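Local structure of hydrogenase maturation factor (Thermoanaerobacter tengcongensis, 3VTH) at residues S490-E494 with H495-E499; V697-G701 with G702-N706. The protein probably catalyses the ATP-dependent transfer of a carbamoyl group from carbamoyl phosphate to the C-terminal cysteine of HypE during [NiFe]-hydrogenase maturation. All coordinates share one frame; numbering follows the deposited sequence.

Overall arrangement
Along the chain the two contacts come in series, neither nested nor crossed. Contact 1 closes the C-terminal end of helix 483-494, the helix that carries the iron ligands His-483 and His-487, and leads through a short loop into strand 501-507. Some two hundred residues later, strand 696-700 pairs parallel to that strand, and contact 2 turns its end into helix 707-719 beside the bound nucleotide analogue AP2. The contacts lie about 14 Å apart, centre to centre. Val-698 joins them by packing against Cys-491, Met-492 and Leu-497, so the helix end of contact 1 rests on the strand of contact 2 in the Kae1-like region.

Contact 1 of 2, residues S490-E494 with H495-E499; sequences SCMAE and HNLDE
His-495 leaves the helix directly after Glu-494, and with Asn-496 and Leu-497 it closes helix 483-494 in a Schellman motif. His-495 N donates to Cys-491 O at 3.2 Å and more weakly to Met-492 O. With CG beside the backbone N (chi1 -61°), the imidazole folds back along the helix, and His-495 CD2 meets Cys-491 SG at 3.6 Å; Cys-491 O lies near the ring plane at the same edge. His-495 NE2 is bonded to Ser-726 O, and the ring stands edge-to-face with Tyr-725, fixing its rotation against strand 723-726. With an alanine here, Ser-726 O would probably lose its imidazole partner, and Cys-491 SG and the Tyr-725 ring would lose the imidazole they pack against. Asn-496 is the C-prime residue, with positive phi. Its N bonds weakly to Ala-493 O, while a water donates to Ala-493 O at 2.8 Å and weakly accepts from Asn-496 ND2. Leu-497 N makes the straighter closing bond, to Met-492 O at 2.8 Å (N-H...O 170°). The Leu-497 side chain crosses that of Met-492 at about a right angle, their CB atoms 3.9 Å apart. Asp-498 and Glu-499 carry the chain away, their carboxylates salt-bridged to Lys-747 and Lys-696. The methionine chain bends at its thioether (chi3 70°), bringing Met-492 CE to 3.3 Å from Glu-499 O.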
ATOM      1  N   SER A 490      -7.939  10.191  -7.064  1.00 23.73           N
ATOM      2  CA  SER A 490      -7.523   9.370  -5.917  1.00 24.33           C
ATOM      3  C   SER A 490      -7.012  10.251  -4.781  1.00 24.99           C
ATOM      4  O   SER A 490      -7.339  10.019  -3.612  1.00 25.19           O
ATOM      5  CB  SER A 490      -6.501   8.284  -6.302  1.00 23.59           C
ATOM      6  OG  SER A 490      -5.184   8.788  -6.528  1.00 25.09           O
ATOM      7  N   CYS A 491      -6.230  11.264  -5.131  1.00 25.44           N
ATOM      8  CA  CYS A 491      -5.760  12.239  -4.148  1.00 27.01           C
ATOM      9  C   CYS A 491      -6.909  13.128  -3.645  1.00 28.18           C
ATOM     10  O   CYS A 491      -7.043  13.338  -2.438  1.00 29.38           O
ATOM     11  CB  CYS A 491      -4.622  13.074  -4.731  1.00 27.58           C
ATOM     12  SG  CYS A 491      -4.023  14.337  -3.611  1.00 29.84           S
ATOM     13  N   MET A 492      -7.757  13.621  -4.550  1.00 27.94           N
ATOM     14  CA  MET A 492      -8.938  14.402  -4.139  1.00 28.27           C
ATOM     15  C   MET A 492      -9.802  13.648  -3.123  1.00 28.44           C
ATOM     16  O   MET A 492     -10.235  14.228  -2.122  1.00 29.52           O
ATOM     17  CB  MET A 492      -9.788  14.790  -5.352  1.00 27.88           C
ATOM     18  CG  MET A 492      -9.103  15.748  -6.327  1.00 27.22           C
ATOM     19  SD  MET A 492     -10.066  16.035  -7.828  1.00 29.63           S
ATOM     20  CE  MET A 492     -11.418  16.994  -7.121  1.00 28.89           C
ATOM     21  N   ALA A 493     -10.059  12.368  -3.398  1.00 27.70           N
ATOM     22  CA  ALA A 493     -10.803  11.489  -2.492  1.00 28.13           C
ATOM     23  C   ALA A 493     -10.251  11.465  -1.045  1.00 28.74           C
ATOM     24  O   ALA A 493     -11.022  11.533  -0.092  1.00 29.38           O
ATOM     25  CB  ALA A 493     -10.850  10.057  -3.064  1.00 27.18           C
ATOM     26  N   GLU A 494      -8.927  11.345  -0.895  1.00 28.94           N
ATOM     27  CA  GLU A 494      -8.261  11.314   0.430  1.00 29.97           C
ATOM     28  C   GLU A 494      -8.436  12.613   1.153  1.00 31.36           C
ATOM     29  O   GLU A 494      -8.485  12.647   2.390  1.00 31.72           O
ATOM     30  CB  GLU A 494      -6.739  11.183   0.311  1.00 30.19           C
ATOM     31  CG  GLU A 494      -6.204   9.995  -0.337  1.00 30.78           C
ATOM     32  CD  GLU A 494      -4.727   9.817  -0.010  1.00 30.81           C
ATOM     33  OE1 GLU A 494      -4.300  10.176   1.121  1.00 29.22           O
ATOM     34  OE2 GLU A 494      -3.999   9.337  -0.891  1.00 28.96           O
ATOM     35  N   HIS A 495      -8.471  13.701   0.391  1.00 32.08           N
ATOM     36  CA  HIS A 495      -8.541  15.018   0.992  1.00 33.97           C
ATOM     37  C   HIS A 495      -9.928  15.633   0.943  1.00 35.10           C
ATOM     38  O   HIS A 495     -10.080  16.814   1.221  1.00 36.25           O
ATOM     39  CB  HIS A 495      -7.493  15.942   0.363  1.00 34.63           C
ATOM     40  CG  HIS A 495      -6.088  15.459   0.566  1.00 35.78           C
ATOM     41  ND1 HIS A 495      -5.399  15.661   1.742  1.00 38.97           N
ATOM     42  CD2 HIS A 495      -5.261  14.752  -0.240  1.00 35.72           C
ATOM     43  CE1 HIS A 495      -4.200  15.113   1.645  1.00 38.85           C
ATOM     44  NE2 HIS A 495      -4.087  14.562   0.450  1.00 36.56           N
ATOM     45  N   ASN A 496     -10.935  14.828   0.606  1.00 35.23           N
ATOM     46  CA  ASN A 496     -12.327  15.298   0.526  1.00 36.67           C
ATOM     47  C   ASN A 496     -12.516  16.510  -0.389  1.00 36.81           C
ATOM     48  O   ASN A 496     -13.293  17.418  -0.094  1.00 37.41           O
ATOM     49  CB  ASN A 496     -12.887  15.577   1.935  1.00 38.83           C
ATOM     50  CG  ASN A 496     -12.653  14.412   2.887  1.00 40.52           C
ATOM     51  OD1 ASN A 496     -12.020  14.566   3.938  1.00 45.23           O
ATOM     52  ND2 ASN A 496     -13.137  13.237   2.508  1.00 40.73           N
ATOM     53  N   LEU A 497     -11.793  16.516  -1.507  1.00 35.48           N
ATOM     54  CA  LEU A 497     -11.924  17.595  -2.470  1.00 35.51           C
ATOM     55  C   LEU A 497     -12.972  17.224  -3.502  1.00 35.43           C
ATOM     56  O   LEU A 497     -13.033  16.073  -3.965  1.00 33.82           O
ATOM     57  CB  LEU A 497     -10.588  17.923  -3.144  1.00 34.62           C
ATOM     58  CG  LEU A 497      -9.416  18.292  -2.233  1.00 36.20           C
ATOM     59  CD1 LEU A 497      -8.137  18.449  -3.045  1.00 35.16           C
ATOM     60  CD2 LEU A 497      -9.706  19.556  -1.404  1.00 39.65           C
ATOM     61  N   ASP A 498     -13.788  18.216  -3.855  1.00 36.65           N
ATOM     62  CA  ASP A 498     -14.927  18.034  -4.743  1.00 37.61           C
ATOM     63  C   ASP A 498     -15.199  19.376  -5.427  1.00 38.34           C
ATOM     64  O   ASP A 498     -16.248  20.013  -5.208  1.00 39.09           O
ATOM     65  CB  ASP A 498     -16.147  17.561  -3.936  1.00 39.32           C
ATOM     66  CG  ASP A 498     -17.395  17.369  -4.795  1.00 42.19           C
ATOM     67  OD1 ASP A 498     -18.505  17.441  -4.229  1.00 47.02           O
ATOM     68  OD2 ASP A 498     -17.281  17.149  -6.022  1.00 43.97           O
ATOM     69  N   GLU A 499     -14.223  19.799  -6.226  1.00 36.48           N
ATOM     70  CA  GLU A 499     -14.231  21.071  -6.943  1.00 37.15           C
ATOM     71  C   GLU A 499     -13.136  20.969  -8.000  1.00 35.44           C
ATOM     72  O   GLU A 499     -12.346  20.024  -7.985  1.00 33.40           O
ATOM     73  CB  GLU A 499     -13.928  22.232  -5.995  1.00 38.37           C
ATOM     74  CG  GLU A 499     -12.499  22.207  -5.390  1.00 38.20           C
ATOM     75  CD  GLU A 499     -12.342  23.225  -4.268  1.00 43.05           C
ATOM     76  OE1 GLU A 499     -11.739  24.299  -4.504  1.00 42.96           O
ATOM     77  OE2 GLU A 499     -12.846  22.953  -3.154  1.00 43.43           O
TER
HETATM   78  O   HOH W   1     -11.221  10.859   2.653  1.00 29.22           O

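Contact 2 of 2, residues V697-G701 with G702-N706; sequences VVLSG and GSFQN. With AP2 (phosphomethylphosphonic acid adenosyl ester), chain H.
Leu-699 and Phe-704 pack where strand 696-700 of the Kae1-like domain, of the actin-like ATPase clan, passes through Gly-701 and Gly-702 into a 3-10 turn before helix 707-719 at the nucleotide site. The apolar part is a CH-pi contact: Leu-699 CB sits over the centre of the Phe-704 ring face, 3.9 Å from its centroid, and the two side chains cross at about a right angle. At the ring's edge, Phe-704 CD2 meets Ser-700 O at 3.3 Å, in the ring plane.

Among backbone bonds, Phe-704 N donates to Gly-701 O at 3.0 Å, closing the first 3-10 turn. Gln-705 N to Gly-702 O and Asn-706 N to Ser-703 O continue it. A CB on Gly-701 would jam against the preceding carbonyl oxygen, and one on Gly-702 would run into AP2 O5'.

The remaining bonds reach AP2 at its inner phosphorus, where Gly-702 N donates to AP2 O2A at 3.2 Å, and at the adenine. The Asn-706 side chain extends away from its own backbone N (chi1 -173°), which turns its amide to the adenine; OD1 caps Leu-709 N, while Asn-706 ND2, also bonded to His-674 NE2, donates to AP2 N1 at 2.9 Å.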
ATOM      1  N   VAL A 697      -3.846  22.646  -6.065  1.00 29.33           N
ATOM      2  CA  VAL A 697      -3.031  21.840  -6.957  1.00 28.72           C
ATOM      3  C   VAL A 697      -2.903  20.441  -6.374  1.00 28.20           C
ATOM      4  O   VAL A 697      -2.544  20.286  -5.197  1.00 28.51           O
ATOM      5  CB  VAL A 697      -1.617  22.413  -7.106  1.00 29.07           C
ATOM      6  CG1 VAL A 697      -0.765  21.509  -8.033  1.00 28.07           C
ATOM      7  CG2 VAL A 697      -1.664  23.844  -7.643  1.00 30.99           C
ATOM      8  N   VAL A 698      -3.195  19.437  -7.201  1.00 27.27           N
ATOM      9  CA  VAL A 698      -3.070  18.035  -6.826  1.00 26.63           C
ATOM     10  C   VAL A 698      -1.922  17.400  -7.627  1.00 26.27           C
ATOM     11  O   VAL A 698      -1.867  17.524  -8.856  1.00 25.74           O
ATOM     12  CB  VAL A 698      -4.391  17.260  -7.112  1.00 26.56           C
ATOM     13  CG1 VAL A 698      -4.198  15.761  -6.909  1.00 26.06           C
ATOM     14  CG2 VAL A 698      -5.525  17.777  -6.233  1.00 28.86           C
ATOM     15  N   LEU A 699      -1.025  16.706  -6.927  1.00 25.57           N
ATOM     16  CA  LEU A 699       0.076  16.009  -7.572  1.00 25.29           C
ATOM     17  C   LEU A 699      -0.139  14.523  -7.420  1.00 24.68           C
ATOM     18  O   LEU A 699      -0.275  14.029  -6.301  1.00 25.29           O
ATOM     19  CB  LEU A 699       1.430  16.396  -6.936  1.00 24.64           C
ATOM     20  CG  LEU A 699       1.687  17.886  -6.665  1.00 28.38           C
ATOM     21  CD1 LEU A 699       2.961  18.068  -5.799  1.00 27.50           C
ATOM     22  CD2 LEU A 699       1.810  18.670  -7.961  1.00 27.49           C
ATOM     23  N   SER A 700      -0.197  13.804  -8.537  1.00 24.18           N
ATOM     24  CA  SER A 700      -0.350  12.338  -8.473  1.00 23.54           C
ATOM     25  C   SER A 700       0.259  11.666  -9.708  1.00 23.07           C
ATOM     26  O   SER A 700       0.772  12.344 -10.596  1.00 23.04           O
ATOM     27  CB  SER A 700      -1.829  11.957  -8.289  1.00 23.19           C
ATOM     28  OG  SER A 700      -1.950  10.589  -7.912  1.00 23.63           O
ATOM     29  N   GLY A 701       0.197  10.339  -9.761  1.00 22.28           N
ATOM     30  CA  GLY A 701       0.873   9.589 -10.808  1.00 21.70           C
ATOM     31  C   GLY A 701       2.180   9.092 -10.232  1.00 21.22           C
ATOM     32  O   GLY A 701       2.755   9.717  -9.337  1.00 21.72           O
ATOM     33  N   GLY A 702       2.657   7.984 -10.770  1.00 21.52           N
ATOM     34  CA  GLY A 702       3.828   7.277 -10.242  1.00 22.13           C
ATOM     35  C   GLY A 702       5.145   8.048 -10.257  1.00 22.68           C
ATOM     36  O   GLY A 702       6.032   7.724  -9.483  1.00 23.01           O
ATOM     37  N   SER A 703       5.290   9.065 -11.107  1.00 22.38           N
ATOM     38  CA  SER A 703       6.523   9.887 -11.059  1.00 23.76           C
ATOM     39  C   SER A 703       6.656  10.604  -9.706  1.00 23.78           C
ATOM     40  O   SER A 703       7.747  10.956  -9.290  1.00 24.32           O
ATOM     41  CB  SER A 703       6.575  10.928 -12.188  1.00 23.05           C
ATOM     42  OG  SER A 703       6.530  10.343 -13.475  1.00 23.66           O
ATOM     43  N   PHE A 704       5.542  10.820  -9.010  1.00 24.28           N
ATOM     44  CA  PHE A 704       5.634  11.463  -7.692  1.00 23.95           C
ATOM     45  C   PHE A 704       6.067  10.555  -6.533  1.00 24.12           C
ATOM     46  O   PHE A 704       6.178  11.001  -5.388  1.00 24.67           O
ATOM     47  CB  PHE A 704       4.395  12.303  -7.402  1.00 24.23           C
ATOM     48  CG  PHE A 704       4.353  13.556  -8.203  1.00 24.56           C
ATOM     49  CD1 PHE A 704       5.278  14.579  -7.952  1.00 26.49           C
ATOM     50  CD2 PHE A 704       3.446  13.709  -9.243  1.00 23.41           C
ATOM     51  CE1 PHE A 704       5.264  15.766  -8.707  1.00 25.86           C
ATOM     52  CE2 PHE A 704       3.433  14.883 -10.013  1.00 24.23           C
ATOM     53  CZ  PHE A 704       4.342  15.908  -9.756  1.00 25.78           C
ATOM     54  N   GLN A 705       6.386   9.307  -6.852  1.00 23.57           N
ATOM     55  CA  GLN A 705       7.215   8.485  -5.969  1.00 23.81           C
ATOM     56  C   GLN A 705       8.640   9.042  -5.826  1.00 23.88           C
ATOM     57  O   GLN A 705       9.360   8.692  -4.889  1.00 24.14           O
ATOM     58  CB  GLN A 705       7.282   7.054  -6.487  1.00 24.04           C
ATOM     59  CG  GLN A 705       5.937   6.310  -6.415  1.00 24.26           C
ATOM     60  CD  GLN A 705       5.982   5.014  -7.176  1.00 25.50           C
ATOM     61  OE1 GLN A 705       6.128   5.005  -8.407  1.00 26.51           O
ATOM     62  NE2 GLN A 705       5.856   3.909  -6.462  1.00 22.29           N
ATOM     63  N   ASN A 706       9.036   9.907  -6.754  1.00 23.16           N
ATOM     64  CA  ASN A 706      10.315  10.615  -6.661  1.00 23.88           C
ATOM     65  C   ASN A 706      10.211  11.625  -5.512  1.00 24.23           C
ATOM     66  O   ASN A 706       9.405  12.576  -5.581  1.00 24.40           O
ATOM     67  CB  ASN A 706      10.590  11.314  -8.000  1.00 23.31           C
ATOM     68  CG  ASN A 706      11.962  11.943  -8.074  1.00 24.36           C
ATOM     69  OD1 ASN A 706      12.320  12.778  -7.253  1.00 24.84           O
ATOM     70  ND2 ASN A 706      12.742  11.535  -9.066  1.00 23.20           N
TER
HETATM   71  PB  AP2 H 806       1.736   3.831 -15.345  1.00 38.84           P
HETATM   72  O1B AP2 H 806       2.983   4.572 -15.758  1.00 38.10           O
HETATM   73  O2B AP2 H 806       0.512   4.662 -15.111  1.00 34.03           O
HETATM   74  O3B AP2 H 806       1.514   2.593 -16.178  1.00 40.69           O
HETATM   75  C3A AP2 H 806       2.196   3.177 -13.718  1.00 34.10           C
HETATM   76  PA  AP2 H 806       2.430   4.426 -12.421  1.00 34.45           P
HETATM   77  O1A AP2 H 806       2.545   3.538 -11.190  1.00 30.12           O
HETATM   78  O2A AP2 H 806       1.454   5.577 -12.420  1.00 29.34           O
HETATM   79  O5' AP2 H 806       3.866   5.094 -12.756  1.00 34.22           O
HETATM   80  C5' AP2 H 806       5.025   4.289 -12.578  1.00 36.48           C
HETATM   81  C4' AP2 H 806       6.134   5.017 -13.303  1.00 37.36           C
HETATM   82  O4' AP2 H 806       6.523   6.167 -12.552  1.00 37.86           O
HETATM   83  C3' AP2 H 806       7.393   4.183 -13.431  1.00 38.49           C
HETATM   84  O3' AP2 H 806       7.275   3.241 -14.501  1.00 39.84           O
HETATM   85  C2' AP2 H 806       8.412   5.278 -13.679  1.00 39.11           C
HETATM   86  O2' AP2 H 806       8.343   5.599 -15.073  1.00 38.39           O
HETATM   87  C1' AP2 H 806       7.905   6.441 -12.815  1.00 37.66           C
HETATM   88  N9  AP2 H 806       8.736   6.463 -11.577  1.00 37.59           N
HETATM   89  C8  AP2 H 806       8.810   5.514 -10.610  1.00 37.42           C
HETATM   90  N7  AP2 H 806       9.715   5.844  -9.650  1.00 37.34           N
HETATM   91  C5  AP2 H 806      10.243   7.035  -9.994  1.00 37.29           C
HETATM   92  C6  AP2 H 806      11.258   7.959  -9.429  1.00 37.62           C
HETATM   93  N6  AP2 H 806      11.899   7.677  -8.266  1.00 36.46           N
HETATM   94  N1  AP2 H 806      11.524   9.098 -10.125  1.00 37.69           N
HETATM   95  C2  AP2 H 806      10.887   9.416 -11.273  1.00 36.89           C
HETATM   96  N3  AP2 H 806       9.965   8.613 -11.848  1.00 36.25           N
HETATM   97  C4  AP2 H 806       9.610   7.434 -11.264  1.00 36.56           C